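Local coordinates for protein isomaltodextranase (Arthrobacter globiformis, PDB 5AWO) that hydrolyses alpha-1,6-glucosidic linkages in dextran-type polysaccharides, releasing successive isomaltose units from the non-reducing chain ends, at residues Trp275-Leu278 and Ser279-Gln283; Val187-Phe190 and Lys191-Val195; Asn334-Ala338 and Ala339-Leu343. All blocks are in the same frame, centred on the assembly; numbering follows the deposited sequence.

Interaction 1: Trp275-Leu278 and Ser279-Gln283; sequences WDRL and SGMRQ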
loop_
_atom_site.group_PDB
_atom_site.type_symbol
_atom_site.label_atom_id
_atom_site.label_comp_id
_atom_site.label_asym_id
_atom_site.label_seq_id
_atom_site.Cartn_x
_atom_site.Cartn_y
_atom_site.Cartn_z
ATOM N N TRP A 275 3.133 8.239 20.647
ATOM C CA TRP A 275 4.441 8.338 20.010
ATOM C C TRP A 275 5.253 7.050 20.065
ATOM O O TRP A 275 5.896 6.708 19.070
ATOM C CB TRP A 275 5.231 9.506 20.623
ATOM C CG TRP A 275 6.479 9.771 19.828
ATOM C CD1 TRP A 275 7.729 9.347 20.082
ATOM C CD2 TRP A 275 6.544 10.485 18.596
ATOM N NE1 TRP A 275 8.591 9.747 19.086
ATOM C CE2 TRP A 275 7.880 10.469 18.166
ATOM C CE3 TRP A 275 5.592 11.158 17.825
ATOM C CZ2 TRP A 275 8.284 11.070 16.971
ATOM C CZ3 TRP A 275 5.990 11.764 16.657
ATOM C CH2 TRP A 275 7.333 11.732 16.253
ATOM N N ASP A 276 5.223 6.313 21.165
ATOM C CA ASP A 276 6.034 5.121 21.230
ATOM C C ASP A 276 5.627 4.086 20.167
ATOM O O ASP A 276 6.468 3.447 19.586
ATOM C CB ASP A 276 6.062 4.506 22.639
ATOM C CG ASP A 276 7.149 3.446 22.790
ATOM O OD1 ASP A 276 8.319 3.713 22.466
ATOM O OD2 ASP A 276 6.814 2.302 23.151
ATOM N N ARG A 277 4.332 3.993 19.857
ATOM C CA ARG A 277 3.893 3.087 18.805
ATOM C C ARG A 277 4.153 3.663 17.402
ATOM O O ARG A 277 4.420 2.887 16.473
ATOM C CB ARG A 277 2.432 2.728 18.975
ATOM C CG ARG A 277 2.247 1.728 20.119
ATOM C CD ARG A 277 2.327 0.299 19.567
ATOM N NE ARG A 277 2.661 -0.611 20.608
ATOM C CZ ARG A 277 2.702 -1.912 20.493
ATOM N NH1 ARG A 277 2.293 -2.513 19.388
ATOM N NH2 ARG A 277 3.104 -2.625 21.520
ATOM N N LEU A 278 4.140 4.979 17.260
ATOM C CA LEU A 278 4.417 5.591 15.968
ATOM C C LEU A 278 5.890 5.567 15.580
ATOM O O LEU A 278 6.212 5.457 14.384
ATOM C CB LEU A 278 3.900 7.031 15.946
ATOM C CG LEU A 278 3.771 7.679 14.551
ATOM C CD1 LEU A 278 2.515 7.196 13.846
ATOM C CD2 LEU A 278 3.795 9.199 14.644
ATOM N N SER A 279 6.776 5.702 16.564
ATOM C CA SER A 279 8.190 5.973 16.319
ATOM C C SER A 279 9.164 5.227 17.217
ATOM O O SER A 279 10.363 5.273 16.975
ATOM C CB SER A 279 8.379 7.493 16.455
ATOM O OG SER A 279 9.653 7.939 16.017
ATOM N N GLY A 280 8.650 4.547 18.236
ATOM C CA GLY A 280 9.493 3.890 19.246
ATOM C C GLY A 280 9.511 2.382 19.150
ATOM O O GLY A 280 9.526 1.804 18.054
ATOM N N MET A 281 9.585 1.753 20.324
ATOM C CA MET A 281 9.644 0.292 20.530
ATOM C C MET A 281 11.000 -0.293 20.226
ATOM O O MET A 281 11.708 -0.756 21.135
ATOM C CB MET A 281 8.555 -0.459 19.763
ATOM C CG MET A 281 7.155 -0.083 20.193
ATOM S SD MET A 281 5.877 -0.707 19.083
ATOM C CE MET A 281 6.190 0.306 17.657
ATOM N N ARG A 282 11.350 -0.328 18.956
ATOM C CA ARG A 282 12.663 -0.777 18.477
ATOM C C ARG A 282 12.777 -0.249 17.059
ATOM O O ARG A 282 11.756 -0.083 16.377
ATOM C CB ARG A 282 12.815 -2.300 18.463
ATOM C CG ARG A 282 11.747 -3.052 17.673
ATOM C CD ARG A 282 12.021 -4.535 17.458
ATOM N NE ARG A 282 10.855 -5.199 16.849
ATOM C CZ ARG A 282 10.670 -5.473 15.557
ATOM N NH1 ARG A 282 11.569 -5.212 14.621
ATOM N NH2 ARG A 282 9.501 -5.996 15.203
ATOM N N GLN A 283 13.994 -0.016 16.605
ATOM C CA GLN A 283 14.244 0.471 15.279
ATOM C C GLN A 283 14.790 -0.601 14.361
ATOM O O GLN A 283 14.804 -0.415 13.138
ATOM C CB GLN A 283 15.215 1.650 15.338
ATOM C CG GLN A 283 14.887 2.704 16.381
ATOM C CD GLN A 283 13.528 3.346 16.171
ATOM O OE1 GLN A 283 13.178 3.727 15.061
ATOM N NE2 GLN A 283 12.775 3.478 17.228
HETATM O O HOH W 1 11.220 9.058 17.909
#
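At the end of this helix the carbonyls of Trp275 and Asp276 accept from Ser279 N and Gly280 N: Ser279 N donates to Trp275 O and Gly280 N to Asp276 O, both at 2.8 Å. The chain then leaves the helix, and Met281 N turns back to Asp276 OD1 at 3.2 Å, meeting the carboxylate from above its plane. On the indole, Ser279 CB sits over one face as a CH-pi contact, 3.8 Å from the centroid of the Trp275 five-membered ring. With OG anti to its own backbone N (chi1 -170°), Ser279 can share a water with Trp275 NE1, which donates to it at 3.0 Å in the indole plane; Ser279 OG also bonds to Arg412 NE. Met281 SD lies off-centre over the Arg277 guanidinium, 3.6 Å from Arg277 NE, and the two side chains cross at about a right angle. The chain bend at chi2 of Arg277 carries the group there, and its NH1 donates to Asp269 O. His458 stacks on Trp275. Replacing Trp275 by an alanine removes the indole, which would probably leave His458 without its stacking partner, Ser279 CB uncovered and the shared water without its N-H donor. The helix end is thus closed by mixed chemistry: a carboxylate holds the exit backbone, while polarisable sulfur and pi surfaces pack against a cation and a methylene.

Interaction 2: Val187-Phe190 and Lys191-Val195; sequences VRYF and KDLGV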
loop_
_atom_site.group_PDB
_atom_site.type_symbol
_atom_site.label_atom_id
_atom_site.label_comp_id
_atom_site.label_asym_id
_atom_site.label_seq_id
_atom_site.Cartn_x
_atom_site.Cartn_y
_atom_site.Cartn_z
ATOM N N VAL A 187 -14.752 -15.049 0.045
ATOM C CA VAL A 187 -14.291 -13.771 -0.481
ATOM C C VAL A 187 -15.416 -13.126 -1.311
ATOM O O VAL A 187 -15.754 -11.960 -1.120
ATOM C CB VAL A 187 -12.983 -13.930 -1.241
ATOM C CG1 VAL A 187 -12.601 -12.638 -1.929
ATOM C CG2 VAL A 187 -11.880 -14.365 -0.281
ATOM N N ARG A 188 -15.996 -13.904 -2.227
ATOM C CA ARG A 188 -17.124 -13.368 -3.015
ATOM C C ARG A 188 -18.374 -13.058 -2.210
ATOM O O ARG A 188 -19.103 -12.136 -2.550
ATOM C CB ARG A 188 -17.446 -14.286 -4.188
ATOM C CG ARG A 188 -16.357 -14.357 -5.233
ATOM C CD ARG A 188 -16.828 -14.884 -6.581
ATOM N NE ARG A 188 -15.723 -15.097 -7.514
ATOM C CZ ARG A 188 -15.106 -16.261 -7.731
ATOM N NH1 ARG A 188 -15.459 -17.377 -7.111
ATOM N NH2 ARG A 188 -14.111 -16.318 -8.610
ATOM N N TYR A 189 -18.612 -13.779 -1.133
ATOM C CA TYR A 189 -19.699 -13.482 -0.224
ATOM C C TYR A 189 -19.638 -12.039 0.275
ATOM O O TYR A 189 -20.623 -11.298 0.219
ATOM C CB TYR A 189 -19.664 -14.470 0.918
ATOM C CG TYR A 189 -20.574 -14.245 2.096
ATOM C CD1 TYR A 189 -21.935 -14.585 2.049
ATOM C CD2 TYR A 189 -20.071 -13.732 3.288
ATOM C CE1 TYR A 189 -22.741 -14.410 3.145
ATOM C CE2 TYR A 189 -20.867 -13.575 4.394
ATOM C CZ TYR A 189 -22.215 -13.914 4.328
ATOM O OH TYR A 189 -23.025 -13.770 5.454
ATOM N N PHE A 190 -18.463 -11.610 0.718
ATOM C CA PHE A 190 -18.336 -10.218 1.146
ATOM C C PHE A 190 -18.358 -9.245 -0.013
ATOM O O PHE A 190 -19.019 -8.208 0.048
ATOM C CB PHE A 190 -17.074 -10.043 2.025
ATOM C CG PHE A 190 -17.187 -10.747 3.360
ATOM C CD1 PHE A 190 -18.186 -10.395 4.237
ATOM C CD2 PHE A 190 -16.319 -11.759 3.735
ATOM C CE1 PHE A 190 -18.309 -11.043 5.454
ATOM C CE2 PHE A 190 -16.439 -12.400 4.953
ATOM C CZ PHE A 190 -17.451 -12.051 5.808
ATOM N N LYS A 191 -17.651 -9.567 -1.092
ATOM C CA LYS A 191 -17.643 -8.696 -2.264
ATOM C C LYS A 191 -19.080 -8.426 -2.731
ATOM O O LYS A 191 -19.461 -7.306 -3.055
ATOM C CB LYS A 191 -16.881 -9.340 -3.402
ATOM C CG LYS A 191 -16.919 -8.523 -4.673
ATOM C CD LYS A 191 -16.781 -9.375 -5.900
ATOM C CE LYS A 191 -15.410 -9.940 -6.025
ATOM N NZ LYS A 191 -15.339 -10.756 -7.276
ATOM N N ASP A 192 -19.876 -9.483 -2.773
ATOM C CA ASP A 192 -21.245 -9.393 -3.282
ATOM C C ASP A 192 -22.146 -8.566 -2.373
ATOM O O ASP A 192 -23.086 -7.903 -2.869
ATOM C CB ASP A 192 -21.810 -10.802 -3.428
ATOM C CG ASP A 192 -21.179 -11.590 -4.560
ATOM O OD1 ASP A 192 -20.502 -11.032 -5.409
ATOM O OD2 ASP A 192 -21.358 -12.850 -4.566
ATOM N N LEU A 193 -21.903 -8.622 -1.065
ATOM C CA LEU A 193 -22.594 -7.780 -0.078
ATOM C C LEU A 193 -22.322 -6.292 -0.273
ATOM O O LEU A 193 -23.010 -5.457 0.343
ATOM C CB LEU A 193 -22.251 -8.211 1.355
ATOM C CG LEU A 193 -22.854 -9.512 1.877
ATOM C CD1 LEU A 193 -22.121 -10.050 3.094
ATOM C CD2 LEU A 193 -24.336 -9.372 2.198
ATOM N N GLY A 194 -21.379 -5.956 -1.140
ATOM C CA GLY A 194 -21.049 -4.582 -1.453
ATOM C C GLY A 194 -19.851 -4.073 -0.677
ATOM O O GLY A 194 -19.648 -2.868 -0.585
ATOM N N VAL A 195 -19.030 -4.985 -0.179
ATOM C CA VAL A 195 -17.811 -4.626 0.572
ATOM C C VAL A 195 -16.650 -4.277 -0.365
ATOM O O VAL A 195 -16.254 -5.088 -1.196
ATOM C CB VAL A 195 -17.443 -5.822 1.470
ATOM C CG1 VAL A 195 -16.083 -5.642 2.129
ATOM C CG2 VAL A 195 -18.490 -6.043 2.520
HETATM O O HOH W 2 -13.914 -13.045 -8.903
#
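Tyr189, Phe190 and Leu193 supply the apolar part of this helix-end contact. Leu193 CD1 lies over one face of the Tyr189 ring, 4.1 Å from its centroid and 16° off the normal, a CH-pi contact, and it also touches Phe190 CD1 at 4.1 Å. CG of Leu193 stands anti to its own carbonyl carbon (chi1 -73°), which sends the branch back along the helix to both rings. The rings themselves meet with Tyr189 CD2 over the centre of the Phe190 face and Phe190 CZ at the Tyr189 edge. Val195 CG2 adds a looser touch on Phe190 CB at 4.3 Å. Beyond the segments, Trp107 meets Phe190 edge-to-face, and Tyr189 OH bonds to Ile96 O.

The polar side chains run along another flank. Arg188 NE and Lys191 NZ, like charges 4.4 Å apart, share one water, which takes a 3.1 Å bond from Arg188 NE in the guanidinium plane and a weak one from Lys191 NZ. That water probably eases their repulsion, and Lys191 NZ has a further partner in Ala236 O.

Among backbone bonds, Lys191 N to Val187 O is nearly straight at 171°, and Asp192 N and Leu193 N continue the helical pattern to Arg188 O and Tyr189 O. Val195 N then reaches Phe190 O at 3.2 Å, around the Gly194 N to Lys191 O bond of 3.0 Å. With positive phi at Gly194, these two bonds form a Schellman motif, which ends helix 179-192 and turns the chain toward strand 197-200 of the TIM barrel.

Interaction 3: Asn334-Ala338 and Ala339-Leu343; sequences NLMVA and AGSPL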
loop_
_atom_site.group_PDB
_atom_site.type_symbol
_atom_site.label_atom_id
_atom_site.label_comp_id
_atom_site.label_asym_id
_atom_site.label_seq_id
_atom_site.Cartn_x
_atom_site.Cartn_y
_atom_site.Cartn_z
ATOM N N ASN A 334 0.514 13.234 8.853
ATOM C CA ASN A 334 1.445 13.550 7.778
ATOM C C ASN A 334 2.257 12.328 7.327
ATOM O O ASN A 334 2.553 12.161 6.124
ATOM C CB ASN A 334 2.407 14.663 8.209
ATOM C CG ASN A 334 1.768 16.035 8.279
ATOM O OD1 ASN A 334 0.698 16.276 7.706
ATOM N ND2 ASN A 334 2.422 16.952 9.003
ATOM N N LEU A 335 2.618 11.452 8.255
ATOM C CA LEU A 335 3.348 10.248 7.883
ATOM C C LEU A 335 2.492 9.319 7.035
ATOM O O LEU A 335 2.957 8.781 6.025
ATOM C CB LEU A 335 3.838 9.501 9.140
ATOM C CG LEU A 335 4.618 8.206 8.872
ATOM C CD1 LEU A 335 5.891 8.418 8.065
ATOM C CD2 LEU A 335 4.957 7.494 10.208
ATOM N N MET A 336 1.248 9.107 7.444
ATOM C CA MET A 336 0.361 8.214 6.685
ATOM C C MET A 336 0.167 8.756 5.271
ATOM O O MET A 336 0.231 8.006 4.284
ATOM C CB MET A 336 -1.010 8.040 7.375
ATOM C CG MET A 336 -0.965 7.514 8.811
ATOM S SD MET A 336 -0.148 5.913 8.953
ATOM C CE MET A 336 -0.331 5.692 10.718
ATOM N N VAL A 337 -0.070 10.057 5.176
ATOM C CA VAL A 337 -0.281 10.665 3.864
ATOM C C VAL A 337 1.001 10.611 3.019
ATOM O O VAL A 337 0.981 10.248 1.820
ATOM C CB VAL A 337 -0.813 12.111 3.987
ATOM C CG1 VAL A 337 -0.800 12.837 2.645
ATOM C CG2 VAL A 337 -2.183 12.087 4.601
ATOM N N ALA A 338 2.143 10.955 3.604
ATOM C CA ALA A 338 3.411 10.925 2.876
ATOM C C ALA A 338 3.659 9.558 2.254
ATOM O O ALA A 338 4.166 9.448 1.122
ATOM C CB ALA A 338 4.565 11.313 3.781
ATOM N N ALA A 339 3.318 8.496 2.980
ATOM C CA ALA A 339 3.628 7.159 2.541
ATOM C C ALA A 339 2.561 6.542 1.625
ATOM O O ALA A 339 2.754 5.427 1.102
ATOM C CB ALA A 339 3.846 6.272 3.757
ATOM N N GLY A 340 1.469 7.260 1.364
ATOM C CA GLY A 340 0.387 6.719 0.546
ATOM C C GLY A 340 -0.458 5.683 1.233
ATOM O O GLY A 340 -1.209 4.927 0.603
ATOM N N SER A 341 -0.399 5.645 2.554
ATOM C CA SER A 341 -1.101 4.641 3.319
ATOM C C SER A 341 -2.589 4.865 3.308
ATOM O O SER A 341 -3.060 5.982 3.132
ATOM C CB SER A 341 -0.615 4.735 4.776
ATOM O OG SER A 341 -1.233 3.828 5.678
ATOM N N PRO A 342 -3.362 3.814 3.607
ATOM C CA PRO A 342 -4.725 4.066 4.091
ATOM C C PRO A 342 -4.755 5.098 5.218
ATOM O O PRO A 342 -3.792 5.187 6.019
ATOM C CB PRO A 342 -5.156 2.708 4.661
ATOM C CG PRO A 342 -3.868 1.992 4.923
ATOM C CD PRO A 342 -2.989 2.401 3.786
ATOM N N LEU A 343 -5.840 5.852 5.265
ATOM C CA LEU A 343 -6.072 6.841 6.318
ATOM C C LEU A 343 -7.203 6.275 7.132
ATOM O O LEU A 343 -8.375 6.436 6.778
ATOM C CB LEU A 343 -6.392 8.221 5.716
ATOM C CG LEU A 343 -5.343 8.728 4.721
ATOM C CD1 LEU A 343 -5.782 10.046 4.103
ATOM C CD2 LEU A 343 -3.955 8.838 5.334
#
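Gly340 N approaches the Val337 carbonyl from above its plane, 65° out of it, and donates to Val337 O at 3.1 Å. The Met336 carbonyl is approached much closer to its plane, Ser341 N being tilted only 18° from it and 3.0 Å from Met336 O. At the Pro342 carbonyl, Ser341 OG lies in the plane on a lone pair and donates to Pro342 O at 2.9 Å. That hydroxyl also bonds to Gly315 N, so it ties the exit turn to the end of the neighbouring barrel strand 312-314; Met336 SD passes Ser341 OG at 4.0 Å. The apolar contact is carried mainly by Leu343 CD2, which rests against Met336 CB at 3.7 Å and Val337 CG2 at 3.8 Å, the Val337 and Leu343 side chains crossing at a slant. Helix 362-370 packs on Val337 and Leu343 alike. Ala339 keeps the helical pattern with its N 3.1 Å from Leu335 O, and its small CB borders Phe299 of helix 295-302. The contact is buried, and the N-H groups of Ala339, Gly340 and Ser341 are all satisfied by carbonyls of the last turn. The bonds from Gly340 N and Ser341 N, with positive phi at Gly340, make a Schellman motif that closes helix 326-339 and leads, through Ser341 and Pro342, into strand 343-345, the last strand of the TIM barrel.

All three interactions close helices of the TIM-barrel domain. Interactions 2 and 3 share the Schellman ending and each lead into a barrel strand; interaction 1 instead opens into the loop before helix 295-302. Interactions 1 and 3 are neighbours, with centres 17 Å and nearest atoms about 4 Å apart: Trp275 reaches helix 326-339, and Phe296 is touched by Leu278, Ser279 and Leu335. Interaction 2 is remote, its centre 36 Å from interaction 1 and 27 Å from interaction 3. The side chain of its Val187 is about 10 Å from that of Asp262, the probable proton donor, and that of Pro342 in interaction 3 about 9 Å, whereas interaction 1 lies away from the catalytic residues.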